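PDB 6INX: N-acetylglucosaminidase from Paenibacillus barengoltzii, which hydrolyses glycosidic bonds at N-acetylglucosamine units, probably by the substrate-assisted mechanism of glycoside hydrolase family 18. Local coordinates for residues E172-L177 and G224-K229; Q192-H197 and D207-S212; F77-S82 and G119-P124. One frame throughout, in Å; residues are numbered along the deposited sequence.

Contact 1: E172-L177 and G224-K229; sequences EVQRYL and GVPKEK
Lys-229 reaches across to Gln-174 and Leu-177 and ends among their oxygens. Its NZ donates to Gln-174 O at 2.7 Å and to Leu-177 O at 2.8 Å. The bond to Leu-177 O runs close to the direction of that carbonyl (C=O...N 163°). Gln-174 O is instead met from above its plane, and Leu-177 N bonds the same oxygen from the opposite face. A third, weak bond joins Lys-229 NZ to Gln-174 OE1 at 3.4 Å. The lysine chain is straight beyond CG, which gives it the length for this reach. Packing is tight here, with three acceptors around the one ammonium. Gln-174 bends at chi2 (85°) and crosses Pro-226 at about a right angle, setting Gln-174 OE1 3.3 Å from Pro-226 CD.

The solvent side is looser. The CB of Arg-175 points away from residues 224-229, and the residue buries little against them. Its CG lies over the Tyr-176 ring, and Arg-175 NE donates to Tyr-176 OH at 2.9 Å.

The two segments lead into the neighbouring parallel strands 179-183 and 230-235 of the TIM barrel, so the contact ties two loops at the N-terminal ends of the strands. The ammonium is held mainly by neutral backbone carbonyls near the C-terminal end of helix 170-173, whose dipole would probably favour its positive charge.

Contact 2: Q192-H197 and D207-S212; sequences QTLTGH and DLFRIS
Gln-192 has CG between its backbone N and carbonyl carbon (chi1 67°) and runs straight on, while Phe-209 has CG beside its own N (chi1 -64°). The two side chains therefore meet from opposite directions. The amide lies over one ring face, its plane 30° from the ring. Gln-192 OE1 sits above the ring centre, and Gln-192 NE2 is 3.5 Å from Phe-209 CD2. Gln-192 NE2 also donates to Leu-194 O at 2.9 Å, almost straight and in the amide plane, which fixes the flip of the amide. Leu-194 CD2 comes to the ring edge, 3.9 Å from Phe-209 CD2.

Asp-207 starts an Asx turn: Asp-207 OD1 accepts from Phe-209 N at 3.0 Å. OD1 also accepts a hydrogen bond from water 1, which donates to Thr-195 O as well. OD2 accepts from water 2, which in turn accepts from His-197 N, and forms a salt bridge with Arg-188. Both segments belong to the long loop between strand 179-183 and helix 213-222. A serine at Phe-209 would probably leave the Gln-192 amide without its ring cover and Leu-194 CD2 beside a gap. At the dimer interface, Phe-209 packs on Phe-209 of the second subunit, and Arg-210 forms a salt bridge with Asp-166 of that subunit.

Contact 3: F77-S82 and G119-P124; sequences FSEAAS and GIAASP
Water 3 is gripped by three groups and joins Ser-78 and Glu-79 to Ala-121. It donates to Ala-121 O at 2.8 Å and to Glu-79 OE1, and it accepts from Ser-78 N at 2.9 Å. Water 4 makes a second bridge: it donates to Glu-79 OE2 at 2.7 Å and accepts from Ala-121 N. Both backbone polar groups of Ala-121 are thus tied through water to the helix.

Direct contact is close too. Glu-79 bends sharply at chi2 (94°), which brings its carboxylate against the methyl of Ala-121, with Glu-79 OE2 3.4 Å from Ala-121 CB. Ser-78 CB presses on Ala-121 O at 3.3 Å. Ser-78 OG stands anti to its backbone N (chi1 178°) and lies 3.6 Å from Ala-122 CA.

Helix 77-81 belongs to the region after strand 64-70. Residues 119-124 come from the loop between strand 105-109 and helix 126-148. These strands are neighbours in the TIM barrel, so the contact joins two loops that follow their C-terminal ends, the end where such barrels place the active site. Strand 105-109 runs through a DGVDLDWE sequence, which matches the catalytic signature of family 18. Trp-110, within that sequence, stacks on the ring of Phe-77.

Asp-126, at the start of helix 126-148, links the segments from outside: OD1 bonds Ser-78 OG and OD2 accepts from Ser-123 N, while Ser-123 OG caps Asp-125 N. Ser-82 OG folds back to donate to Glu-79 O at 2.7 Å, and Ser-82 N reaches the same oxygen from the same face. Pro-124 packs on Thr-205 of the second subunit.

In the fold
All three contacts join loops and short helices of one family 18 TIM barrel, and none touches another. The centres of contacts 1 and 3 are about 23 Å apart, and each is about 28 Å from the centre of contact 2. Contact 3 comes first along the chain and closes before the others open. Contact 2 lies inside the loop closed by contact 1. Contact 1 is at the N-terminal ends of strands 179-183 and 230-235. Contacts 2 and 3 use loops that follow the C-terminal ends of strands. Contact 1 therefore joins two neighbouring connections on the N-terminal side of the barrel, while contacts 2 and 3 shape the opposite side, where both meet the second subunit.

Contact 1: E172-L177 and G224-K229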
loop_
_atom_site.group_PDB
_atom_site.type_symbol
_atom_site.label_atom_id
_atom_site.label_comp_id
_atom_site.label_asym_id
_atom_site.label_seq_id
_atom_site.Cartn_x
_atom_site.Cartn_y
_atom_site.Cartn_z
ATOM N N GLU A 172 -1.546 20.983 -12.111
ATOM C CA GLU A 172 -0.984 22.328 -12.032
ATOM C C GLU A 172 0.540 22.283 -11.992
ATOM O O GLU A 172 1.215 23.044 -12.692
ATOM C CB GLU A 172 -1.513 23.031 -10.783
ATOM C CG GLU A 172 -3.022 23.218 -10.747
ATOM C CD GLU A 172 -3.531 24.049 -11.909
ATOM O OE1 GLU A 172 -4.501 23.617 -12.568
ATOM O OE2 GLU A 172 -2.956 25.126 -12.169
ATOM N N VAL A 173 1.088 21.399 -11.157
ATOM C CA VAL A 173 2.537 21.266 -10.995
ATOM C C VAL A 173 3.233 21.101 -12.345
ATOM O O VAL A 173 4.262 21.735 -12.620
ATOM C CB VAL A 173 2.833 20.078 -10.062
ATOM C CG1 VAL A 173 4.274 19.608 -10.197
ATOM C CG2 VAL A 173 2.479 20.428 -8.607
ATOM N N GLN A 174 2.684 20.238 -13.207
ATOM C CA GLN A 174 3.397 19.873 -14.431
ATOM C C GLN A 174 3.631 21.069 -15.341
ATOM O O GLN A 174 4.600 21.078 -16.112
ATOM C CB GLN A 174 2.660 18.755 -15.179
ATOM C CG GLN A 174 1.262 19.135 -15.652
ATOM C CD GLN A 174 1.254 19.849 -16.996
ATOM O OE1 GLN A 174 2.219 19.783 -17.755
ATOM N NE2 GLN A 174 0.160 20.546 -17.286
ATOM N N ARG A 175 2.764 22.085 -15.262
ATOM C CA ARG A 175 2.857 23.227 -16.167
ATOM C C ARG A 175 4.179 23.973 -16.014
ATOM O O ARG A 175 4.658 24.591 -16.972
ATOM C CB ARG A 175 1.657 24.148 -15.924
ATOM C CG ARG A 175 1.957 25.622 -15.826
ATOM C CD ARG A 175 0.701 26.389 -15.409
ATOM N NE ARG A 175 0.968 27.812 -15.209
ATOM C CZ ARG A 175 0.850 28.736 -16.160
ATOM N NH1 ARG A 175 0.469 28.389 -17.383
ATOM N NH2 ARG A 175 1.113 30.008 -15.887
ATOM N N TYR A 176 4.800 23.903 -14.838
ATOM C CA TYR A 176 6.020 24.652 -14.561
ATOM C C TYR A 176 7.287 23.845 -14.786
ATOM O O TYR A 176 8.385 24.384 -14.619
ATOM C CB TYR A 176 5.988 25.178 -13.123
ATOM C CG TYR A 176 4.728 25.949 -12.877
ATOM C CD1 TYR A 176 4.508 27.155 -13.521
ATOM C CD2 TYR A 176 3.730 25.446 -12.054
ATOM C CE1 TYR A 176 3.341 27.859 -13.324
ATOM C CE2 TYR A 176 2.555 26.148 -11.851
ATOM C CZ TYR A 176 2.370 27.351 -12.494
ATOM O OH TYR A 176 1.201 28.051 -12.304
ATOM N N LEU A 177 7.167 22.589 -15.208
ATOM C CA LEU A 177 8.295 21.669 -15.249
ATOM C C LEU A 177 8.615 21.237 -16.673
ATOM O O LEU A 177 7.712 21.032 -17.493
ATOM C CB LEU A 177 7.975 20.417 -14.446
ATOM C CG LEU A 177 7.568 20.679 -13.001
ATOM C CD1 LEU A 177 7.282 19.350 -12.336
ATOM C CD2 LEU A 177 8.659 21.468 -12.273
ATOM N N GLY A 224 -3.125 14.190 -14.780
ATOM C CA GLY A 224 -2.963 15.314 -15.674
ATOM C C GLY A 224 -1.550 15.632 -16.126
ATOM O O GLY A 224 -1.332 16.719 -16.671
ATOM N N VAL A 225 -0.592 14.732 -15.946
ATOM C CA VAL A 225 0.770 14.933 -16.435
ATOM C C VAL A 225 0.828 14.431 -17.874
ATOM O O VAL A 225 0.505 13.258 -18.116
ATOM C CB VAL A 225 1.807 14.216 -15.569
ATOM C CG1 VAL A 225 3.202 14.484 -16.122
ATOM C CG2 VAL A 225 1.691 14.658 -14.114
ATOM N N PRO A 226 1.225 15.255 -18.833
ATOM C CA PRO A 226 1.339 14.778 -20.216
ATOM C C PRO A 226 2.379 13.674 -20.324
ATOM O O PRO A 226 3.425 13.717 -19.676
ATOM C CB PRO A 226 1.781 16.027 -20.987
ATOM C CG PRO A 226 1.411 17.190 -20.113
ATOM C CD PRO A 226 1.530 16.691 -18.701
ATOM N N LYS A 227 2.089 12.678 -21.169
ATOM C CA LYS A 227 3.024 11.568 -21.339
ATOM C C LYS A 227 4.403 12.057 -21.759
ATOM O O LYS A 227 5.425 11.513 -21.321
ATOM C CB LYS A 227 2.485 10.601 -22.390
ATOM C CG LYS A 227 1.336 9.779 -21.897
ATOM C CD LYS A 227 1.220 8.530 -22.725
ATOM C CE LYS A 227 0.900 7.364 -21.845
ATOM N NZ LYS A 227 -0.317 7.610 -21.025
ATOM N N GLU A 228 4.458 13.071 -22.623
ATOM C CA GLU A 228 5.739 13.564 -23.115
ATOM C C GLU A 228 6.584 14.207 -22.025
ATOM O O GLU A 228 7.749 14.539 -22.282
ATOM C CB GLU A 228 5.530 14.538 -24.280
ATOM C CG GLU A 228 4.862 15.842 -23.889
ATOM C CD GLU A 228 3.357 15.817 -24.102
ATOM O OE1 GLU A 228 2.777 16.905 -24.310
ATOM O OE2 GLU A 228 2.752 14.717 -24.065
ATOM N N LYS A 229 6.035 14.384 -20.822
ATOM C CA LYS A 229 6.797 14.894 -19.689
ATOM C C LYS A 229 7.160 13.831 -18.661
ATOM O O LYS A 229 7.757 14.172 -17.636
ATOM C CB LYS A 229 6.044 16.038 -18.988
ATOM C CG LYS A 229 6.043 17.348 -19.752
ATOM C CD LYS A 229 5.527 18.484 -18.887
ATOM C CE LYS A 229 5.678 19.815 -19.603
ATOM N NZ LYS A 229 5.188 20.952 -18.780
#

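Contact 2: Q192-H197 and D207-S212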
loop_
_atom_site.group_PDB
_atom_site.type_symbol
_atom_site.label_atom_id
_atom_site.label_comp_id
_atom_site.label_asym_id
_atom_site.label_seq_id
_atom_site.Cartn_x
_atom_site.Cartn_y
_atom_site.Cartn_z
ATOM N N GLN A 192 7.608 -1.885 4.361
ATOM C CA GLN A 192 6.834 -3.117 4.294
ATOM C C GLN A 192 7.699 -4.332 4.600
ATOM O O GLN A 192 8.875 -4.395 4.230
ATOM C CB GLN A 192 6.094 -3.267 2.944
ATOM C CG GLN A 192 7.002 -3.453 1.747
ATOM C CD GLN A 192 6.208 -3.542 0.464
ATOM O OE1 GLN A 192 5.661 -2.541 -0.010
ATOM N NE2 GLN A 192 6.109 -4.758 -0.091
ATOM N N THR A 193 7.078 -5.312 5.259
ATOM C CA THR A 193 7.734 -6.570 5.577
ATOM C C THR A 193 7.396 -7.666 4.578
ATOM O O THR A 193 7.928 -8.775 4.694
ATOM C CB THR A 193 7.347 -7.038 6.981
ATOM O OG1 THR A 193 5.923 -7.133 7.060
ATOM C CG2 THR A 193 7.839 -6.069 8.044
ATOM N N LEU A 194 6.549 -7.383 3.591
ATOM C CA LEU A 194 6.266 -8.341 2.528
ATOM C C LEU A 194 7.279 -8.150 1.405
ATOM O O LEU A 194 7.511 -7.022 0.963
ATOM C CB LEU A 194 4.865 -8.094 1.969
ATOM C CG LEU A 194 4.407 -9.221 1.047
ATOM C CD1 LEU A 194 4.105 -10.473 1.852
ATOM C CD2 LEU A 194 3.171 -8.785 0.264
ATOM N N THR A 195 7.875 -9.248 0.941
ATOM C CA THR A 195 8.814 -9.128 -0.159
ATOM C C THR A 195 8.084 -8.817 -1.461
ATOM O O THR A 195 6.888 -9.097 -1.636
ATOM C CB THR A 195 9.632 -10.408 -0.344
ATOM O OG1 THR A 195 8.777 -11.484 -0.762
ATOM C CG2 THR A 195 10.333 -10.809 0.944
ATOM N N GLY A 196 8.823 -8.211 -2.378
ATOM C CA GLY A 196 8.307 -7.946 -3.705
ATOM C C GLY A 196 9.334 -7.164 -4.496
ATOM O O GLY A 196 10.445 -6.927 -4.033
ATOM N N HIS A 197 8.931 -6.762 -5.692
ATOM C CA HIS A 197 9.846 -6.077 -6.596
ATOM C C HIS A 197 9.866 -4.588 -6.281
ATOM O O HIS A 197 8.812 -3.951 -6.227
ATOM C CB HIS A 197 9.344 -6.264 -8.022
ATOM C CG HIS A 197 9.230 -7.698 -8.437
ATOM N ND1 HIS A 197 10.301 -8.564 -8.410
ATOM C CD2 HIS A 197 8.170 -8.417 -8.877
ATOM C CE1 HIS A 197 9.908 -9.757 -8.823
ATOM N NE2 HIS A 197 8.619 -9.694 -9.116
ATOM N N ASP A 207 0.466 -10.161 -5.480
ATOM C CA ASP A 207 1.107 -9.156 -4.635
ATOM C C ASP A 207 0.032 -8.311 -3.958
ATOM O O ASP A 207 -0.816 -7.733 -4.639
ATOM C CB ASP A 207 1.987 -8.258 -5.510
ATOM C CG ASP A 207 2.938 -7.394 -4.700
ATOM O OD1 ASP A 207 2.794 -7.338 -3.463
ATOM O OD2 ASP A 207 3.826 -6.754 -5.315
ATOM N N LEU A 208 0.068 -8.230 -2.618
ATOM C CA LEU A 208 -0.881 -7.365 -1.912
ATOM C C LEU A 208 -0.667 -5.898 -2.256
ATOM O O LEU A 208 -1.603 -5.095 -2.165
ATOM C CB LEU A 208 -0.758 -7.547 -0.394
ATOM C CG LEU A 208 -1.175 -8.906 0.167
ATOM C CD1 LEU A 208 -0.920 -8.949 1.672
ATOM C CD2 LEU A 208 -2.629 -9.229 -0.132
ATOM N N PHE A 209 0.548 -5.529 -2.648
ATOM C CA PHE A 209 0.882 -4.170 -3.045
ATOM C C PHE A 209 0.818 -4.106 -4.564
ATOM O O PHE A 209 1.310 -5.014 -5.242
ATOM C CB PHE A 209 2.274 -3.822 -2.521
ATOM C CG PHE A 209 2.349 -3.811 -1.019
ATOM C CD1 PHE A 209 2.109 -2.638 -0.316
ATOM C CD2 PHE A 209 2.630 -4.959 -0.313
ATOM C CE1 PHE A 209 2.154 -2.625 1.071
ATOM C CE2 PHE A 209 2.675 -4.953 1.082
ATOM C CZ PHE A 209 2.445 -3.777 1.764
ATOM N N ARG A 210 0.157 -3.076 -5.099
ATOM C CA ARG A 210 -0.251 -3.079 -6.502
ATOM C C ARG A 210 0.515 -2.093 -7.381
ATOM O O ARG A 210 0.181 -1.955 -8.559
ATOM C CB ARG A 210 -1.763 -2.864 -6.632
ATOM C CG ARG A 210 -2.609 -3.787 -5.739
ATOM C CD ARG A 210 -2.360 -5.272 -6.004
ATOM N NE ARG A 210 -2.774 -5.671 -7.341
ATOM C CZ ARG A 210 -2.302 -6.737 -7.980
ATOM N NH1 ARG A 210 -1.392 -7.515 -7.404
ATOM N NH2 ARG A 210 -2.736 -7.005 -9.207
ATOM N N ILE A 211 1.536 -1.424 -6.853
ATOM C CA ILE A 211 2.263 -0.413 -7.616
ATOM C C ILE A 211 3.293 -1.064 -8.541
ATOM O O ILE A 211 3.736 -2.198 -8.338
ATOM C CB ILE A 211 2.897 0.620 -6.662
ATOM C CG1 ILE A 211 3.301 1.917 -7.390
ATOM C CG2 ILE A 211 4.088 0.012 -5.944
ATOM C CD1 ILE A 211 2.164 2.646 -8.097
ATOM N N SER A 212 3.663 -0.321 -9.584
ATOM C CA SER A 212 4.616 -0.728 -10.610
ATOM C C SER A 212 4.887 0.518 -11.443
ATOM O O SER A 212 4.210 1.535 -11.283
ATOM C CB SER A 212 4.053 -1.852 -11.494
ATOM O OG SER A 212 2.920 -1.403 -12.223
HETATM O O HOH W 1 5.085 -6.809 -2.114
HETATM O O HOH W 2 6.183 -7.186 -6.663
#

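Contact 3: F77-S82 and G119-P124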
loop_
_atom_site.group_PDB
_atom_site.type_symbol
_atom_site.label_atom_id
_atom_site.label_comp_id
_atom_site.label_asym_id
_atom_site.label_seq_id
_atom_site.Cartn_x
_atom_site.Cartn_y
_atom_site.Cartn_z
ATOM N N PHE A 77 11.809 21.924 3.266
ATOM C CA PHE A 77 10.936 22.226 2.135
ATOM C C PHE A 77 9.565 22.708 2.579
ATOM O O PHE A 77 9.061 23.706 2.062
ATOM C CB PHE A 77 10.771 20.981 1.267
ATOM C CG PHE A 77 11.967 20.647 0.439
ATOM C CD1 PHE A 77 12.219 21.322 -0.742
ATOM C CD2 PHE A 77 12.828 19.632 0.827
ATOM C CE1 PHE A 77 13.324 20.992 -1.522
ATOM C CE2 PHE A 77 13.933 19.304 0.061
ATOM C CZ PHE A 77 14.178 19.983 -1.116
ATOM N N SER A 78 8.903 21.973 3.480
ATOM C CA SER A 78 7.595 22.423 3.945
ATOM C C SER A 78 7.699 23.806 4.577
ATOM O O SER A 78 6.834 24.664 4.370
ATOM C CB SER A 78 7.005 21.411 4.934
ATOM O OG SER A 78 5.751 21.826 5.446
ATOM N N GLU A 79 8.763 24.037 5.343
ATOM C CA GLU A 79 8.998 25.345 5.955
ATOM C C GLU A 79 9.146 26.436 4.897
ATOM O O GLU A 79 8.475 27.479 4.958
ATOM C CB GLU A 79 10.258 25.268 6.825
ATOM C CG GLU A 79 10.187 24.257 7.989
ATOM C CD GLU A 79 10.761 22.888 7.647
ATOM O OE1 GLU A 79 10.604 22.416 6.498
ATOM O OE2 GLU A 79 11.386 22.278 8.551
ATOM N N ALA A 80 10.016 26.208 3.909
ATOM C CA ALA A 80 10.233 27.215 2.871
ATOM C C ALA A 80 8.969 27.449 2.055
ATOM O O ALA A 80 8.634 28.590 1.729
ATOM C CB ALA A 80 11.381 26.785 1.962
ATOM N N ALA A 81 8.247 26.376 1.720
ATOM C CA ALA A 81 7.073 26.549 0.876
ATOM C C ALA A 81 5.908 27.198 1.604
ATOM O O ALA A 81 4.950 27.613 0.942
ATOM C CB ALA A 81 6.639 25.196 0.308
ATOM N N SER A 82 5.959 27.289 2.933
ATOM C CA SER A 82 4.825 27.726 3.736
ATOM C C SER A 82 4.604 29.234 3.718
ATOM O O SER A 82 3.541 29.680 4.163
ATOM C CB SER A 82 4.983 27.251 5.188
ATOM O OG SER A 82 5.993 27.981 5.863
ATOM N N GLY A 119 11.306 11.989 8.312
ATOM C CA GLY A 119 11.849 12.747 9.419
ATOM C C GLY A 119 11.990 14.218 9.132
ATOM O O GLY A 119 12.897 14.868 9.670
ATOM N N ILE A 120 11.125 14.763 8.278
ATOM C CA ILE A 120 11.147 16.165 7.895
ATOM C C ILE A 120 9.791 16.768 8.251
ATOM O O ILE A 120 8.825 16.061 8.537
ATOM C CB ILE A 120 11.459 16.357 6.393
ATOM C CG1 ILE A 120 10.370 15.718 5.517
ATOM C CG2 ILE A 120 12.832 15.773 6.066
ATOM C CD1 ILE A 120 10.457 16.095 4.017
ATOM N N ALA A 121 9.731 18.092 8.259
ATOM C CA ALA A 121 8.453 18.743 8.499
ATOM C C ALA A 121 7.501 18.555 7.320
ATOM O O ALA A 121 7.918 18.439 6.156
ATOM C CB ALA A 121 8.664 20.232 8.752
ATOM N N ALA A 122 6.202 18.537 7.632
ATOM C CA ALA A 122 5.171 18.435 6.610
ATOM C C ALA A 122 3.886 19.043 7.135
ATOM O O ALA A 122 3.689 19.198 8.346
ATOM C CB ALA A 122 4.885 16.986 6.190
ATOM N N SER A 123 2.988 19.341 6.201
ATOM C CA SER A 123 1.714 19.960 6.532
ATOM C C SER A 123 0.725 19.652 5.422
ATOM O O SER A 123 1.125 19.536 4.260
ATOM C CB SER A 123 1.889 21.480 6.658
ATOM O OG SER A 123 0.625 22.135 6.661
ATOM N N PRO A 124 -0.568 19.516 5.735
ATOM C CA PRO A 124 -1.558 19.446 4.652
ATOM C C PRO A 124 -1.487 20.630 3.713
ATOM O O PRO A 124 -1.880 20.506 2.551
ATOM C CB PRO A 124 -2.906 19.412 5.388
ATOM C CG PRO A 124 -2.594 19.195 6.813
ATOM C CD PRO A 124 -1.184 19.557 7.073
HETATM O O HOH W 3 10.083 19.877 5.097
HETATM O O HOH W 4 12.101 19.815 7.712
#